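Local atomic coordinates of putative 2OG-Fe(II) oxygenase family protein (Caulobacter crescentus CB15, PDB entry 3OOX), a protein that probably acts as an iron(II)- and 2-oxoglutarate-dependent oxygenase, possibly forming ethene from 2-oxoglutarate with accompanying oxidation of L-arginine. Residues R112-D117 / F271-E276; I231-E236 / Q303-E308. All blocks are in the same frame, centred on the assembly; numbering follows the deposited sequence.

Interaction 1. Residues R112-D117 / F271-E276. With EDO (1,2-ethanediol), chain K.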
# COMPACT_ATOMS: atom_id res chain seq x y z
N ARG A 112 16.61 10.36 -10.29
CA ARG A 112 16.20 9.96 -11.62
C ARG A 112 17.02 8.78 -12.17
O ARG A 112 16.50 8.00 -12.97
CB ARG A 112 16.26 11.14 -12.58
CG ARG A 112 15.13 12.11 -12.36
CD ARG A 112 15.20 13.35 -13.27
NE ARG A 112 13.85 13.83 -13.36
CZ ARG A 112 12.93 13.33 -14.18
NH1 ARG A 112 13.26 12.44 -15.10
NH2 ARG A 112 11.68 13.77 -14.11
N ALA A 113 18.27 8.64 -11.75
CA ALA A 113 19.09 7.52 -12.24
C ALA A 113 18.56 6.15 -11.84
O ALA A 113 18.87 5.15 -12.52
CB ALA A 113 20.53 7.69 -11.77
N HIS A 114 17.74 6.06 -10.79
CA HIS A 114 17.19 4.76 -10.39
C HIS A 114 15.67 4.73 -10.27
O HIS A 114 15.09 3.65 -10.07
CB HIS A 114 17.81 4.25 -9.09
CG HIS A 114 17.30 4.96 -7.87
ND1 HIS A 114 17.80 6.20 -7.49
CD2 HIS A 114 16.38 4.62 -6.94
CE1 HIS A 114 17.19 6.58 -6.39
NE2 HIS A 114 16.32 5.66 -6.03
N MSE A 115 15.00 5.87 -10.43
CA MSE A 115 13.53 5.96 -10.41
C MSE A 115 13.03 6.42 -11.75
O MSE A 115 13.25 7.57 -12.18
CB MSE A 115 13.07 6.93 -9.31
CG MSE A 115 13.15 6.32 -7.97
SE MSE A 115 12.86 7.50 -6.48
CE MSE A 115 11.16 8.20 -6.96
N ALA A 116 12.38 5.48 -12.47
CA ALA A 116 11.98 5.74 -13.82
C ALA A 116 10.82 6.73 -13.93
O ALA A 116 9.93 6.81 -13.07
CB ALA A 116 11.61 4.39 -14.52
N ASP A 117 10.81 7.45 -15.05
CA ASP A 117 9.73 8.36 -15.36
C ASP A 117 8.41 7.59 -15.48
O ASP A 117 8.39 6.43 -15.90
CB ASP A 117 9.94 9.07 -16.71
CG ASP A 117 11.06 10.10 -16.68
OD1 ASP A 117 11.54 10.47 -15.60
OD2 ASP A 117 11.45 10.55 -17.79
N PHE A 271 10.03 5.02 2.03
CA PHE A 271 11.01 6.01 2.43
C PHE A 271 11.75 6.55 1.16
O PHE A 271 11.81 5.94 0.10
CB PHE A 271 12.08 5.38 3.34
CG PHE A 271 11.61 5.03 4.72
CD1 PHE A 271 10.95 5.94 5.51
CD2 PHE A 271 11.91 3.78 5.27
CE1 PHE A 271 10.53 5.62 6.78
CE2 PHE A 271 11.53 3.49 6.59
CZ PHE A 271 10.81 4.39 7.33
N ALA A 272 12.37 7.71 1.33
CA ALA A 272 13.38 8.21 0.42
C ALA A 272 14.49 7.17 0.18
O ALA A 272 14.97 6.52 1.12
CB ALA A 272 13.99 9.49 1.01
N SER A 273 14.88 7.03 -1.07
CA SER A 273 15.87 6.04 -1.49
C SER A 273 17.18 6.09 -0.72
O SER A 273 17.75 5.07 -0.36
CB SER A 273 16.19 6.22 -2.96
OG SER A 273 15.06 5.91 -3.73
N ASP A 274 17.63 7.31 -0.44
CA ASP A 274 18.85 7.55 0.31
C ASP A 274 18.72 7.64 1.84
O ASP A 274 19.70 7.97 2.53
CB ASP A 274 19.58 8.79 -0.26
CG ASP A 274 18.76 10.08 -0.21
OD1 ASP A 274 17.63 10.04 0.30
OD2 ASP A 274 19.30 11.16 -0.63
N TYR A 275 17.53 7.34 2.37
CA TYR A 275 17.31 7.36 3.81
C TYR A 275 17.99 6.13 4.42
O TYR A 275 17.72 4.99 4.02
CB TYR A 275 15.83 7.32 4.14
CG TYR A 275 15.56 7.22 5.62
CD1 TYR A 275 15.95 8.22 6.48
CD2 TYR A 275 14.86 6.14 6.16
CE1 TYR A 275 15.70 8.15 7.82
CE2 TYR A 275 14.59 6.07 7.50
CZ TYR A 275 15.00 7.07 8.33
OH TYR A 275 14.74 7.00 9.69
N GLU A 276 18.90 6.37 5.38
CA GLU A 276 19.54 5.28 6.09
C GLU A 276 18.61 4.82 7.21
O GLU A 276 18.22 5.58 8.13
CB GLU A 276 20.89 5.71 6.68
CG GLU A 276 21.50 4.59 7.51
CD GLU A 276 22.86 4.95 8.13
OE1 GLU A 276 22.87 5.67 9.14
OE2 GLU A 276 23.88 4.50 7.62
C1 EDO K . 10.69 4.40 -19.45
O1 EDO K . 10.25 4.60 -20.78
C2 EDO K . 9.81 5.26 -18.53
O2 EDO K . 10.28 5.08 -17.22
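His114, in the loop joining strand 97-101 to helix 127-152, meets Ser273 in the type I beta turn from Ala272 to Tyr275, so that two connections 154 residues apart in sequence are tied by one side-chain bond. NE2 of His114 lies 2.6 Å from OG of Ser273, and the bond is close to straight (165°). The hydroxyl sits at the edge of the imidazole, near its plane. CG of His114 stands between its own backbone N and carbonyl carbon, chi1 75°, which swings the ring out toward the serine. Beside the bond, CB of Ser273 packs 3.6 Å from CE1 of His114. On the same loop, the selenomethionine Met115 runs extended through CG to bring SE to 3.9 Å from OG of Ser273, a nonpolar neighbour for the buried hydroxyl; the bend comes only beyond, where it turns CE.

The turn leads out of strand 262-269, part of the large sheet of the double-stranded beta-helix core expected of 2OG-Fe(II) oxygenases, and it closes with a bond of 3.0 Å from Tyr275 N to Ala272 O. Asp299 touches both His114 and Ser273, and Arg110 forms a second link between the loops through a salt bridge to Asp274.

Loop 112-117 is braced internally. NH1 of Arg112 reaches OD1 of Asp117 at 2.7 Å on its syn lone pair, although the oxygen is tilted 33° from the guanidinium plane. The other guanidinium nitrogens, NE and NH2, are taken by the carbonyls of Pro106 and Leu105, which leaves the group little freedom to turn. Farther out, O2 of a 1,2-ethanediol molecule, probably from the crystallisation liquor, donates to O of Asp117 at 2.7 Å.

Interaction 2. Residues I231-E236 / Q303-E308. With EDO (1,2-ethanediol), chain G.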
# COMPACT_ATOMS: atom_id res chain seq x y z
N ILE A 231 1.61 -1.73 8.21
CA ILE A 231 3.04 -1.56 8.36
C ILE A 231 3.75 -2.44 7.32
O ILE A 231 3.35 -3.59 7.12
CB ILE A 231 3.49 -2.06 9.76
CG1 ILE A 231 2.70 -1.32 10.87
CG2 ILE A 231 5.05 -1.96 9.93
CD1 ILE A 231 2.93 0.18 10.93
N GLY A 232 4.81 -1.92 6.68
CA GLY A 232 5.63 -2.70 5.77
C GLY A 232 7.00 -2.98 6.35
O GLY A 232 7.38 -2.42 7.41
N ASP A 233 7.77 -3.78 5.63
CA ASP A 233 9.01 -4.28 6.17
C ASP A 233 10.01 -3.16 6.49
O ASP A 233 10.80 -3.35 7.43
CB ASP A 233 9.68 -5.24 5.20
CG ASP A 233 8.95 -6.55 5.05
OD1 ASP A 233 8.02 -6.86 5.84
OD2 ASP A 233 9.31 -7.29 4.12
N MSE A 234 10.04 -2.06 5.74
CA MSE A 234 11.00 -0.98 6.03
C MSE A 234 10.76 -0.41 7.42
O MSE A 234 11.71 -0.15 8.17
CB MSE A 234 10.90 0.16 5.00
CG MSE A 234 11.48 -0.15 3.65
SE MSE A 234 11.08 1.25 2.35
CE MSE A 234 11.97 0.53 0.81
N LEU A 235 9.49 -0.20 7.78
CA LEU A 235 9.16 0.39 9.06
C LEU A 235 9.33 -0.65 10.16
O LEU A 235 9.78 -0.33 11.28
CB LEU A 235 7.75 0.96 9.02
CG LEU A 235 7.20 1.64 10.26
CD1 LEU A 235 8.16 2.72 10.80
CD2 LEU A 235 5.83 2.29 9.97
N GLU A 236 8.97 -1.91 9.88
CA GLU A 236 9.24 -3.00 10.82
C GLU A 236 10.72 -3.01 11.18
O GLU A 236 11.07 -3.09 12.39
CB GLU A 236 8.80 -4.36 10.24
CG GLU A 236 9.10 -5.55 11.14
CD GLU A 236 8.75 -6.86 10.48
OE1 GLU A 236 9.39 -7.18 9.46
OE2 GLU A 236 7.82 -7.52 10.97
N GLN A 303 16.09 -3.18 -2.93
CA GLN A 303 16.72 -4.06 -3.89
C GLN A 303 16.92 -5.45 -3.30
O GLN A 303 16.71 -6.46 -4.00
CB GLN A 303 18.05 -3.52 -4.34
CG GLN A 303 17.97 -2.27 -5.22
CD GLN A 303 19.34 -1.84 -5.66
OE1 GLN A 303 20.08 -2.62 -6.26
NE2 GLN A 303 19.70 -0.60 -5.35
N GLN A 304 17.35 -5.51 -2.04
CA GLN A 304 17.56 -6.80 -1.35
C GLN A 304 16.24 -7.58 -1.26
O GLN A 304 16.20 -8.76 -1.59
CB GLN A 304 18.16 -6.57 0.04
CG GLN A 304 18.34 -7.87 0.86
CD GLN A 304 18.59 -7.61 2.33
OE1 GLN A 304 19.36 -6.73 2.69
NE2 GLN A 304 17.96 -8.42 3.19
N ARG A 305 15.15 -6.95 -0.82
CA ARG A 305 13.88 -7.67 -0.67
C ARG A 305 13.35 -8.18 -2.01
O ARG A 305 12.75 -9.27 -2.06
CB ARG A 305 12.80 -6.83 0.03
CG ARG A 305 13.06 -6.51 1.51
CD ARG A 305 12.91 -7.73 2.47
NE ARG A 305 11.55 -8.26 2.62
CZ ARG A 305 11.23 -9.54 2.43
NH1 ARG A 305 12.17 -10.41 2.09
NH2 ARG A 305 9.99 -9.96 2.59
N LEU A 306 13.57 -7.41 -3.07
CA LEU A 306 13.13 -7.81 -4.40
C LEU A 306 13.96 -9.01 -4.86
O LEU A 306 13.41 -9.92 -5.49
CB LEU A 306 13.21 -6.64 -5.40
CG LEU A 306 12.16 -5.53 -5.15
CD1 LEU A 306 12.43 -4.36 -6.08
CD2 LEU A 306 10.72 -6.05 -5.31
N ARG A 307 15.26 -9.03 -4.53
CA ARG A 307 16.11 -10.19 -4.85
C ARG A 307 15.65 -11.45 -4.12
O ARG A 307 15.71 -12.56 -4.68
CB ARG A 307 17.59 -9.91 -4.51
CG ARG A 307 18.33 -9.02 -5.50
CD ARG A 307 19.85 -9.06 -5.29
NE ARG A 307 20.27 -8.78 -3.91
CZ ARG A 307 20.54 -7.57 -3.40
NH1 ARG A 307 20.42 -6.46 -4.13
NH2 ARG A 307 20.93 -7.46 -2.13
N GLU A 308 15.22 -11.28 -2.87
CA GLU A 308 14.78 -12.39 -1.99
C GLU A 308 13.39 -12.91 -2.36
O GLU A 308 13.15 -14.13 -2.33
CB GLU A 308 14.77 -11.95 -0.53
CG GLU A 308 16.15 -11.64 0.04
CD GLU A 308 16.10 -10.98 1.42
OE1 GLU A 308 15.01 -10.54 1.86
OE2 GLU A 308 17.16 -10.90 2.08
C1 EDO G . 22.20 -6.45 6.42
O1 EDO G . 21.89 -5.19 7.02
C2 EDO G . 20.93 -7.27 6.20
O2 EDO G . 20.02 -6.59 5.32
O HOH W 1 7.72 -9.23 3.21
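Asp233 and Arg305 cross at about a right angle, their carboxylate and guanidinium planes 38° apart, in the described conformer of the two modelled for the arginine. OD2 of Asp233 receives NE of Arg305 at 2.9 Å on its anti side, with a weak second bond from NH2 at 3.2 Å; one oxygen thus meets the edge of the guanidinium group. Folding of the arginine at chi2 (-72°) and chi3 (-67°) sets this edge against the aspartate. A water donates to OD2 of Asp233 at 2.7 Å; its approach to NH2 of Arg305 is too short to be trusted as a bond. OD1 of Asp233 is held by Ser245 OG.

Beyond, NH1 of Arg305 points at OE1 of Glu308, 2.9 Å away and in the guanidinium plane. NE2 of Gln304 donates to OE2 of Glu308 at 2.8 Å from above the carboxylate, while OE1 of Gln304 accepts from a 1,2-ethanediol also bound by Arg237. An alanine in place of Gln304 would probably rob Glu308 OE2 of this donor and let its carboxylate turn more freely beside Arg305.

Asp233, Arg305 and Glu308 make a surface salt-bridge network joining the first turn of helix 233-238 to C-terminal helix 298-309.

The four segments alternate along the chain, in the order 112-117, 231-236, 271-276, 303-308, so the two contacts interlock. Their centres are about 15 Å apart, and they meet directly where CE2 of Phe271 packs 3.7 Å from CB of Met234. Segments 231-236 and 271-276 both leave the large mixed sheet, following strands 227-231 and 262-269, which flank strand 197-201. Helix 298-309 serves both: its start, at Asp299, touches interaction 1, and its later turns carry interaction 2. The C-terminal helix is thereby fastened across the exits of core strands, while interaction 1 adds the loop from the N-terminal family region to the same side of the fold.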